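Local structure of peptidoglycan D,D-transpeptidase FtsI (Yersinia pestis, 6SYN) at residues 48-52 against 53-57; 92-95 against 96-100. The protein cross-links peptidoglycan as a class B penicillin-binding protein with D,D-transpeptidase activity, probably for septal wall synthesis during cell division. All blocks are in the same frame, centred on the assembly; numbering follows the deposited sequence.

Overall arrangement
Both contacts are local, and both lie in the N-terminal part of the protein related to penicillin-binding protein dimerisation domains, about 45 Å from the centre of the chain. From the N terminus, contact 1 comes first: residues 48-57 finish the loop after helix 40-45 and turn into helix 54-62. After helix 66-74, strand 82-88 leads to helix 90-97, whose last turns and exit form contact 2. The two are in series, neither enclosing nor crossing the other, and neither closes a long loop; their centres are about 14 Å apart. Together they join helix 54-62 to the end of helix 90-97: Arg54 NE makes a probable hydrogen bond to Leu99 O (3.0 Å), and Ala57 packs against Tyr95 and Leu99.

Contact 1. Residues 48-52 against 53-57; sequences GISLD and TRWKA
Ile49 CA lies over one face of the Trp55 indole in a CH-pi contact, 3.8 Å from the centroid of the five-membered ring of Trp55 and 12° off the normal. Ser50 OG sits at the edge of the same indole, in its plane, and Asp52 O comes close to that plane at CD1. The Arg54 guanidinium is met at its edge by Asp52 in a salt bridge, with OD2 2.9 Å from Arg54 NH2. The bond lies in plane for the guanidinium but not for the carboxylate: NH2 approaches OD2 from above the carboxylate plane, and the two planes are 58° apart. The other carboxylate oxygen, Asp52 OD1, takes the backbone N-H of Arg54 at 2.9 Å, nearly in line with its C-O bond. With CG anti to the backbone N (chi1 -173°), the Asp52 carboxylate swings forward over the start of the helix. Asp52, before the turn into the helix, thus makes a capping bond to the backbone of Arg54 and a salt bridge to its side chain, which bends at chi2 and chi3 to come back to it. A weak bond from Trp55 N to Asp52 O (3.4 Å) helps close the turn. Just before it, Ser50 OG accepts from Asp52 N at 3.2 Å, an ST turn. Ile49 crosses the indole at about a right angle, with CG2 3.9 Å from Trp55 CG. Both residues touch Leu43 of helix 40-45; Ile49 also reaches Leu66 and Ile73 of helix 66-74. Trp55 and Arg54 rest on Leu101 before strand 104-113, and Arg54 NE also bonds to Leu99 O, after helix 90-97.

Contact 2. Residues 92-95 against 96-100; sequences IGDY and IRKLK
The carbonyl oxygens of Ile92, Gly93 and Asp94 accept from the N-H groups of Ile96, Arg97 and Lys98 in consecutive i to i+4 bonds, of which Ile96 N to Ile92 O is 3.0 Å. Among the side chains, Ile92 and Ile96 make an apolar pair one turn apart, with Ile92 CG2 3.8 Å from Ile96 CD1. Ile96 CG1 is anti to its carbonyl carbon (chi1 -61°), which carries CD1 back along the helix past the carbonyl oxygen of Ile92. Asp94 and Lys98 meet at an angle on another side. There the lysine chain, bent at three torsions, puts its CE 3.3 Å from Asp94 OD2, while Lys98 NZ stays 4.2 Å from that oxygen, beyond a salt bridge. Arg97 is a second cationic neighbour of Asp94, its NE 4.4 Å from OD1, so the carboxylate probably feels both charges without being clasped by either.

Helix 90-97 runs out here: a type I beta turn spans Arg97 to Lys100, closed by Lys100 N to Arg97 O at 3.2 Å, and Lys100 takes a positive phi (56°) as the chain leaves helical geometry. Leu99 turns back toward Tyr95, with CG 3.3 Å from Tyr95 O, and its CD1 comes only loosely near the tyrosine ring. On the inner side, the buried Ile96 touches Leu58 and Leu62 of helix 54-62 and also Ile104 and Leu106 of strand 104-113, and Tyr95 reaches Ala61 on the same helix 54-62.

Contact 1. Residues 48-52 against 53-57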
loop_
_atom_site.group_PDB
_atom_site.type_symbol
_atom_site.label_atom_id
_atom_site.label_comp_id
_atom_site.label_asym_id
_atom_site.label_seq_id
_atom_site.Cartn_x
_atom_site.Cartn_y
_atom_site.Cartn_z
ATOM N N GLY A 48 26.054 -27.330 -26.079
ATOM C CA GLY A 48 25.392 -27.032 -24.793
ATOM C C GLY A 48 26.298 -27.310 -23.608
ATOM O O GLY A 48 27.529 -27.308 -23.794
ATOM N N ILE A 49 25.710 -27.562 -22.437
ATOM C CA ILE A 49 26.451 -27.954 -21.203
ATOM C C ILE A 49 26.728 -29.453 -21.313
ATOM O O ILE A 49 25.827 -30.250 -20.989
ATOM C CB ILE A 49 25.675 -27.601 -19.918
ATOM C CG1 ILE A 49 25.228 -26.137 -19.914
ATOM C CG2 ILE A 49 26.486 -27.950 -18.679
ATOM C CD1 ILE A 49 23.850 -25.926 -20.483
ATOM N N SER A 50 27.915 -29.810 -21.803
ATOM C CA SER A 50 28.353 -31.212 -22.018
ATOM C C SER A 50 29.130 -31.710 -20.793
ATOM O O SER A 50 29.123 -31.014 -19.750
ATOM C CB SER A 50 29.164 -31.331 -23.288
ATOM O OG SER A 50 30.441 -30.729 -23.137
ATOM N N LEU A 51 29.778 -32.873 -20.930
ATOM C CA LEU A 51 30.648 -33.491 -19.893
ATOM C C LEU A 51 31.929 -32.661 -19.720
ATOM O O LEU A 51 32.618 -32.853 -18.696
ATOM C CB LEU A 51 30.960 -34.938 -20.295
ATOM C CG LEU A 51 29.965 -35.977 -19.775
ATOM C CD1 LEU A 51 28.815 -36.182 -20.753
ATOM C CD2 LEU A 51 30.656 -37.298 -19.483
ATOM N N ASP A 52 32.213 -31.766 -20.672
ATOM C CA ASP A 52 33.395 -30.863 -20.683
ATOM C C ASP A 52 33.538 -30.172 -19.317
ATOM O O ASP A 52 32.543 -29.596 -18.823
ATOM C CB ASP A 52 33.305 -29.876 -21.850
ATOM C CG ASP A 52 34.561 -29.041 -22.029
ATOM O OD1 ASP A 52 34.986 -28.406 -21.045
ATOM O OD2 ASP A 52 35.113 -29.050 -23.142
ATOM N N THR A 53 34.757 -30.215 -18.766
ATOM C CA THR A 53 35.125 -29.859 -17.368
ATOM C C THR A 53 35.142 -28.335 -17.176
ATOM O O THR A 53 35.102 -27.892 -16.013
ATOM C CB THR A 53 36.488 -30.473 -17.016
ATOM O OG1 THR A 53 37.394 -30.138 -18.066
ATOM C CG2 THR A 53 36.456 -31.977 -16.860
ATOM N N ARG A 54 35.219 -27.565 -18.265
ATOM C CA ARG A 54 35.202 -26.078 -18.234
ATOM C C ARG A 54 33.851 -25.569 -17.703
ATOM O O ARG A 54 33.840 -24.490 -17.080
ATOM C CB ARG A 54 35.493 -25.524 -19.632
ATOM C CG ARG A 54 36.924 -25.748 -20.104
ATOM C CD ARG A 54 37.001 -26.170 -21.561
ATOM N NE ARG A 54 36.778 -25.066 -22.483
ATOM C CZ ARG A 54 36.134 -25.146 -23.647
ATOM N NH1 ARG A 54 36.006 -24.061 -24.396
ATOM N NH2 ARG A 54 35.608 -26.290 -24.058
ATOM N N TRP A 55 32.759 -26.304 -17.950
ATOM C CA TRP A 55 31.384 -25.970 -17.486
ATOM C C TRP A 55 31.328 -25.993 -15.955
ATOM O O TRP A 55 30.689 -25.100 -15.371
ATOM C CB TRP A 55 30.338 -26.921 -18.088
ATOM C CG TRP A 55 30.139 -26.756 -19.563
ATOM C CD1 TRP A 55 30.373 -27.694 -20.527
ATOM C CD2 TRP A 55 29.682 -25.579 -20.258
ATOM N NE1 TRP A 55 30.084 -27.189 -21.766
ATOM C CE2 TRP A 55 29.666 -25.893 -21.635
ATOM C CE3 TRP A 55 29.288 -24.296 -19.859
ATOM C CZ2 TRP A 55 29.266 -24.974 -22.607
ATOM C CZ3 TRP A 55 28.899 -23.386 -20.821
ATOM C CH2 TRP A 55 28.881 -23.726 -22.174
ATOM N N LYS A 56 31.955 -26.990 -15.331
ATOM C CA LYS A 56 31.998 -27.122 -13.850
ATOM C C LYS A 56 32.887 -26.003 -13.299
ATOM O O LYS A 56 32.609 -25.516 -12.190
ATOM C CB LYS A 56 32.471 -28.525 -13.452
ATOM C CG LYS A 56 32.508 -28.813 -11.953
ATOM C CD LYS A 56 31.150 -28.913 -11.283
ATOM C CE LYS A 56 31.226 -29.448 -9.866
ATOM N NZ LYS A 56 31.877 -28.488 -8.939
ATOM N N ALA A 57 33.903 -25.603 -14.066
ATOM C CA ALA A 57 34.841 -24.514 -13.714
ATOM C C ALA A 57 34.072 -23.187 -13.663
ATOM O O ALA A 57 34.347 -22.381 -12.761
ATOM C CB ALA A 57 35.978 -24.480 -14.704
#

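Contact 2. Residues 92-95 against 96-100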
loop_
_atom_site.group_PDB
_atom_site.type_symbol
_atom_site.label_atom_id
_atom_site.label_comp_id
_atom_site.label_asym_id
_atom_site.label_seq_id
_atom_site.Cartn_x
_atom_site.Cartn_y
_atom_site.Cartn_z
ATOM N N ILE A 92 37.612 -12.885 -11.578
ATOM C CA ILE A 92 36.598 -13.912 -11.962
ATOM C C ILE A 92 36.232 -13.716 -13.441
ATOM O O ILE A 92 36.260 -14.712 -14.190
ATOM C CB ILE A 92 35.362 -13.826 -11.037
ATOM C CG1 ILE A 92 35.719 -14.061 -9.563
ATOM C CG2 ILE A 92 34.267 -14.771 -11.509
ATOM C CD1 ILE A 92 35.864 -15.514 -9.173
ATOM N N GLY A 93 35.912 -12.475 -13.832
ATOM C CA GLY A 93 35.529 -12.079 -15.205
ATOM C C GLY A 93 36.598 -12.434 -16.223
ATOM O O GLY A 93 36.237 -12.836 -17.341
ATOM N N ASP A 94 37.871 -12.309 -15.843
ATOM C CA ASP A 94 39.044 -12.639 -16.696
ATOM C C ASP A 94 39.149 -14.163 -16.851
ATOM O O ASP A 94 39.553 -14.614 -17.939
ATOM C CB ASP A 94 40.328 -12.032 -16.118
ATOM C CG ASP A 94 41.435 -11.822 -17.135
ATOM O OD1 ASP A 94 41.186 -11.110 -18.139
ATOM O OD2 ASP A 94 42.539 -12.369 -16.916
ATOM N N TYR A 95 38.812 -14.922 -15.802
ATOM C CA TYR A 95 38.961 -16.402 -15.730
ATOM C C TYR A 95 37.868 -17.067 -16.576
ATOM O O TYR A 95 38.177 -18.056 -17.263
ATOM C CB TYR A 95 38.956 -16.840 -14.260
ATOM C CG TYR A 95 38.934 -18.321 -13.964
ATOM C CD1 TYR A 95 40.104 -19.056 -13.843
ATOM C CD2 TYR A 95 37.737 -18.972 -13.704
ATOM C CE1 TYR A 95 40.082 -20.406 -13.521
ATOM C CE2 TYR A 95 37.696 -20.320 -13.380
ATOM C CZ TYR A 95 38.873 -21.041 -13.285
ATOM O OH TYR A 95 38.825 -22.368 -12.965
ATOM N N ILE A 96 36.643 -16.534 -16.532
ATOM C CA ILE A 96 35.484 -17.012 -17.349
ATOM C C ILE A 96 35.772 -16.731 -18.828
ATOM O O ILE A 96 35.442 -17.586 -19.658
ATOM C CB ILE A 96 34.158 -16.369 -16.896
ATOM C CG1 ILE A 96 33.817 -16.708 -15.441
ATOM C CG2 ILE A 96 33.025 -16.762 -17.835
ATOM C CD1 ILE A 96 32.779 -15.793 -14.816
ATOM N N ARG A 97 36.345 -15.566 -19.144
ATOM C CA ARG A 97 36.763 -15.189 -20.524
ATOM C C ARG A 97 37.756 -16.237 -21.057
ATOM O O ARG A 97 37.580 -16.686 -22.209
ATOM C CB ARG A 97 37.373 -13.781 -20.522
ATOM C CG ARG A 97 37.568 -13.161 -21.900
ATOM C CD ARG A 97 38.342 -11.853 -21.832
ATOM N NE ARG A 97 37.729 -10.920 -20.892
ATOM C CZ ARG A 97 36.789 -10.018 -21.189
ATOM N NH1 ARG A 97 36.336 -9.886 -22.427
ATOM N NH2 ARG A 97 36.302 -9.245 -20.229
ATOM N N LYS A 98 38.738 -16.629 -20.234
ATOM C CA LYS A 98 39.881 -17.506 -20.613
ATOM C C LYS A 98 39.427 -18.969 -20.717
ATOM O O LYS A 98 40.241 -19.800 -21.183
ATOM C CB LYS A 98 41.027 -17.353 -19.604
ATOM C CG LYS A 98 42.201 -16.515 -20.096
ATOM C CD LYS A 98 42.709 -15.501 -19.096
ATOM C CE LYS A 98 42.730 -14.097 -19.662
ATOM N NZ LYS A 98 43.888 -13.876 -20.556
ATOM N N LEU A 99 38.194 -19.274 -20.293
ATOM C CA LEU A 99 37.577 -20.621 -20.434
ATOM C C LEU A 99 37.190 -20.861 -21.898
ATOM O O LEU A 99 37.098 -22.040 -22.282
ATOM C CB LEU A 99 36.361 -20.736 -19.508
ATOM C CG LEU A 99 36.672 -20.849 -18.017
ATOM C CD1 LEU A 99 35.390 -20.898 -17.197
ATOM C CD2 LEU A 99 37.535 -22.072 -17.730
ATOM N N LYS A 100 36.985 -19.786 -22.670
ATOM C CA LYS A 100 36.671 -19.802 -24.129
ATOM C C LYS A 100 35.420 -20.653 -24.377
ATOM O O LYS A 100 35.357 -21.337 -25.421
ATOM C CB LYS A 100 37.865 -20.316 -24.940
ATOM C CG LYS A 100 39.198 -19.655 -24.616
ATOM C CD LYS A 100 40.161 -19.595 -25.788
ATOM C CE LYS A 100 40.243 -18.220 -26.420
ATOM N NZ LYS A 100 38.915 -17.738 -26.874
#